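Local structure of VlsE1 (Borreliella burgdorferi, 1L8W) at residues Val122-Thr127 with Lys164-Ala169; Leu224-Thr229 with Asp269-Ala274. The protein is a surface lipoprotein of the Lyme disease spirochaete, a variable antigen that probably helps it evade the host immune response. One frame throughout, in Å; residues are numbered along the deposited sequence.

Both contacts join helices of one largely helical chain, and they follow each other in sequence, contact 1 closing before contact 2 opens. Contact 1 pairs helices 106-131 and 153-170 almost antiparallel; contact 2 sets helix 220-230 steeply across the start of helix 269-281. Their centres lie about 17 Å apart, yet they meet directly: V167 CG2 of contact 1 packs on V228 CG2 of contact 2 at 3.5 Å, and L224 of contact 2 also packs against V167. Helix 153-170 thus touches helix 106-131 in contact 1 and helix 220-230 on another side, so the two pairings belong to one continuous helical packing, with contact 2 nearer the centre of the chain.

Contact 1: residues Val122-Thr127 with Lys164-Ala169; sequences VKAVKT and KEIVEA
Helices 106-131 and 153-170 run nearly antiparallel where A124 meets I166, their local axes 8.1 Å apart at an angle of 162° and the CA atoms of these two residues separated by 5.0 Å. The small side chain of A124 permits this closeness: its CB presses on the opposite backbone, 3.5 Å from I166 N, and meets the CB of E165 and the CG1 of I166. The side chain of I166 reaches back toward helix 106-131. With CG1 anti to its own carbonyl carbon (chi1 -74°) and the chain extended beyond, CD1 arrives 3.7 Å from V125 CG1, the two side chains lying roughly perpendicular. I166 also touches I316 and I320, while V125 leans on V69 and A70 of helix 59-80.

E165 extends beyond CG along the other border of the contact, bringing OE1 2.9 Å from T127 OG1. That hydroxyl lies beside its own backbone N and is also 3.0 Å from K123 O, one turn back in its helix. Its single proton has both oxygens within reach, and which of them it serves is not settled. Close apolar packing, the CB of E165 included, thus lets the helices approach on their buried side, while the carboxylate end of E165 meets the T127 hydroxyl at the partly exposed margin.

Contact 2: residues Leu224-Thr229 with Asp269-Ala274; sequences LSAIVT and DDQIAA
The amide of Q271 turns one face toward the methyl of A226, which stands well out of the amide plane and nearest its nitrogen, with NE2 3.8 Å from A226 CB. At the oxygen end of the amide a water takes over: it donates to Q271 OE1 at 2.8 Å and to A226 O at 2.7 Å, tying the side chain to the backbone of the opposite helix. The water meets OE1 at about 120° to the C=O bond. Q271 can do this although its CB starts out away from helix 220-230, because the chain folds back at chi2 (-59°) and returns the amide to the contact. The same side chain also touches P247 and M266.

A226 is the centre of the packing. Besides the amide, its CB touches D270 O at 3.5 Å and the methyl of A274 at 3.8 Å, so a peptide oxygen, an amide nitrogen and a methyl group gather round one small side chain. The CB of D270 stands further back, 4.5 Å from A226 CB. I227 widens the apolar part: its CG1 reaches A274 CB at 3.9 Å. A274 in turn touches P247, and I227 touches A160 of helix 153-170.

The local axes pass 8.5 Å apart at 77°, a steep crossing that confines direct contact to a few residues, with alanines from both helices at its heart. Here the first turn of helix 269-281, where D269 OD1 is hydrogen-bonded to N187 ND2, is laid across helix 220-230. The contact is a steeply crossed helix-helix packing, with small alanine side chains at the crossing, in the interior of the predominantly helical fold of this Borrelia lipoprotein.

Contact 1: residues Val122-Thr127 with Lys164-Ala169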
# COMPACT_ATOMS: atom_id res chain seq x y z
N VAL A 122 -1.15 -2.48 -17.51
CA VAL A 122 -1.76 -3.78 -17.28
C VAL A 122 -0.75 -4.77 -16.71
O VAL A 122 -1.04 -5.46 -15.73
CB VAL A 122 -2.35 -4.36 -18.58
CG1 VAL A 122 -2.90 -5.76 -18.34
CG2 VAL A 122 -3.46 -3.43 -19.09
N LYS A 123 0.44 -4.82 -17.30
CA LYS A 123 1.49 -5.70 -16.82
C LYS A 123 1.89 -5.33 -15.40
O LYS A 123 2.18 -6.20 -14.58
CB LYS A 123 2.72 -5.62 -17.74
CG LYS A 123 2.68 -6.57 -18.95
CD LYS A 123 1.53 -6.27 -19.92
CE LYS A 123 1.46 -7.32 -21.03
NZ LYS A 123 0.41 -7.02 -22.05
N ALA A 124 1.91 -4.03 -15.12
CA ALA A 124 2.28 -3.54 -13.80
C ALA A 124 1.23 -3.89 -12.74
O ALA A 124 1.57 -4.35 -11.65
CB ALA A 124 2.51 -2.02 -13.84
N VAL A 125 -0.05 -3.68 -13.06
CA VAL A 125 -1.09 -4.00 -12.09
C VAL A 125 -1.18 -5.51 -11.87
O VAL A 125 -1.46 -5.96 -10.77
CB VAL A 125 -2.51 -3.46 -12.50
CG1 VAL A 125 -2.41 -1.99 -12.92
CG2 VAL A 125 -3.12 -4.32 -13.59
N LYS A 126 -0.91 -6.29 -12.92
CA LYS A 126 -0.97 -7.74 -12.79
C LYS A 126 0.14 -8.26 -11.88
O LYS A 126 -0.01 -9.30 -11.22
CB LYS A 126 -0.89 -8.41 -14.17
CG LYS A 126 -2.17 -8.24 -15.00
CD LYS A 126 -2.08 -9.02 -16.31
CE LYS A 126 -3.33 -8.87 -17.17
NZ LYS A 126 -4.56 -9.35 -16.48
N THR A 127 1.25 -7.53 -11.82
CA THR A 127 2.33 -7.91 -10.92
C THR A 127 1.75 -7.70 -9.51
O THR A 127 1.83 -8.58 -8.66
CB THR A 127 3.58 -7.01 -11.10
OG1 THR A 127 4.08 -7.13 -12.44
CG2 THR A 127 4.67 -7.44 -10.14
N LYS A 164 5.49 0.09 -7.80
CA LYS A 164 6.57 0.85 -8.41
C LYS A 164 6.41 0.83 -9.94
O LYS A 164 6.55 1.86 -10.60
CB LYS A 164 7.94 0.28 -8.03
CG LYS A 164 9.11 1.02 -8.71
CD LYS A 164 10.45 0.66 -8.09
CE LYS A 164 11.02 -0.62 -8.67
NZ LYS A 164 11.57 -0.43 -10.04
N GLU A 165 6.12 -0.35 -10.49
CA GLU A 165 5.93 -0.50 -11.93
C GLU A 165 4.76 0.34 -12.42
O GLU A 165 4.81 0.96 -13.49
CB GLU A 165 5.72 -1.97 -12.30
CG GLU A 165 7.02 -2.75 -12.55
CD GLU A 165 6.86 -4.26 -12.38
OE1 GLU A 165 5.80 -4.81 -12.74
OE2 GLU A 165 7.82 -4.90 -11.89
N ILE A 166 3.69 0.37 -11.64
CA ILE A 166 2.51 1.14 -12.02
C ILE A 166 2.87 2.62 -12.09
O ILE A 166 2.59 3.29 -13.09
CB ILE A 166 1.38 0.96 -11.00
CG1 ILE A 166 0.74 -0.43 -11.16
CG2 ILE A 166 0.35 2.06 -11.17
CD1 ILE A 166 -0.31 -0.75 -10.11
N VAL A 167 3.49 3.11 -11.03
CA VAL A 167 3.89 4.51 -10.93
C VAL A 167 4.87 4.93 -12.02
O VAL A 167 4.77 6.03 -12.55
CB VAL A 167 4.50 4.81 -9.53
CG1 VAL A 167 4.90 6.29 -9.44
CG2 VAL A 167 3.49 4.45 -8.44
N GLU A 168 5.82 4.05 -12.36
CA GLU A 168 6.79 4.38 -13.40
C GLU A 168 6.12 4.37 -14.78
O GLU A 168 6.35 5.26 -15.60
CB GLU A 168 7.96 3.39 -13.39
CG GLU A 168 8.61 3.24 -12.02
CD GLU A 168 9.98 2.57 -12.06
OE1 GLU A 168 10.14 1.56 -12.78
OE2 GLU A 168 10.89 3.04 -11.35
N ALA A 169 5.27 3.37 -15.02
CA ALA A 169 4.57 3.26 -16.29
C ALA A 169 3.82 4.56 -16.59
O ALA A 169 3.71 4.97 -17.75
CB ALA A 169 3.59 2.10 -16.25

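Contact 2: residues Leu224-Thr229 with Asp269-Ala274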
# COMPACT_ATOMS: atom_id res chain seq x y z
N LEU A 224 2.15 6.51 -1.29
CA LEU A 224 2.45 5.85 -2.56
C LEU A 224 3.93 6.01 -2.87
O LEU A 224 4.62 5.05 -3.20
CB LEU A 224 1.62 6.47 -3.69
CG LEU A 224 0.90 5.55 -4.68
CD1 LEU A 224 0.57 6.34 -5.94
CD2 LEU A 224 1.75 4.35 -5.03
N SER A 225 4.42 7.25 -2.77
CA SER A 225 5.82 7.56 -3.04
C SER A 225 6.75 6.78 -2.11
O SER A 225 7.76 6.23 -2.55
CB SER A 225 6.06 9.07 -2.89
OG SER A 225 7.36 9.43 -3.33
N ALA A 226 6.40 6.72 -0.83
CA ALA A 226 7.21 5.99 0.13
C ALA A 226 7.33 4.51 -0.25
O ALA A 226 8.36 3.88 -0.01
CB ALA A 226 6.62 6.13 1.55
N ILE A 227 6.28 3.95 -0.84
CA ILE A 227 6.32 2.54 -1.24
C ILE A 227 7.16 2.39 -2.50
O ILE A 227 7.93 1.44 -2.64
CB ILE A 227 4.90 1.97 -1.49
CG1 ILE A 227 4.12 1.93 -0.16
CG2 ILE A 227 5.00 0.57 -2.09
CD1 ILE A 227 2.63 1.58 -0.30
N VAL A 228 7.03 3.34 -3.42
CA VAL A 228 7.80 3.31 -4.65
C VAL A 228 9.31 3.33 -4.35
O VAL A 228 10.08 2.56 -4.92
CB VAL A 228 7.44 4.52 -5.53
CG1 VAL A 228 8.30 4.53 -6.77
CG2 VAL A 228 5.97 4.46 -5.91
N THR A 229 9.72 4.22 -3.44
CA THR A 229 11.12 4.35 -3.06
C THR A 229 11.59 3.08 -2.37
O THR A 229 12.68 2.57 -2.62
CB THR A 229 11.33 5.53 -2.07
OG1 THR A 229 10.87 6.74 -2.68
CG2 THR A 229 12.79 5.69 -1.70
N ASP A 269 6.26 9.76 9.42
CA ASP A 269 4.87 9.42 9.12
C ASP A 269 4.56 8.77 7.78
O ASP A 269 3.69 7.91 7.71
CB ASP A 269 3.99 10.66 9.28
CG ASP A 269 3.95 11.16 10.72
OD1 ASP A 269 3.71 10.34 11.62
OD2 ASP A 269 4.15 12.38 10.93
N ASP A 270 5.23 9.18 6.72
CA ASP A 270 4.93 8.57 5.43
C ASP A 270 5.51 7.16 5.31
O ASP A 270 4.95 6.32 4.60
CB ASP A 270 5.40 9.49 4.29
CG ASP A 270 6.87 9.85 4.39
OD1 ASP A 270 7.47 9.62 5.46
OD2 ASP A 270 7.41 10.37 3.39
N GLN A 271 6.61 6.90 6.02
CA GLN A 271 7.26 5.59 6.04
C GLN A 271 6.46 4.62 6.91
O GLN A 271 6.26 3.45 6.56
CB GLN A 271 8.67 5.70 6.61
CG GLN A 271 9.56 6.71 5.90
CD GLN A 271 9.74 6.39 4.43
OE1 GLN A 271 10.06 5.26 4.07
NE2 GLN A 271 9.54 7.38 3.58
N ILE A 272 6.00 5.12 8.05
CA ILE A 272 5.19 4.32 8.95
C ILE A 272 3.88 3.96 8.24
O ILE A 272 3.49 2.80 8.21
CB ILE A 272 4.87 5.10 10.23
CG1 ILE A 272 6.18 5.39 10.98
CG2 ILE A 272 3.89 4.32 11.08
CD1 ILE A 272 6.02 6.26 12.19
N ALA A 273 3.23 4.97 7.68
CA ALA A 273 1.97 4.78 6.96
C ALA A 273 2.14 3.78 5.80
O ALA A 273 1.20 3.05 5.45
CB ALA A 273 1.46 6.11 6.44
N ALA A 274 3.34 3.76 5.21
CA ALA A 274 3.65 2.84 4.12
C ALA A 274 3.83 1.41 4.64
O ALA A 274 3.38 0.45 4.02
CB ALA A 274 4.92 3.28 3.39
O HOH W 1 10.50 4.72 1.36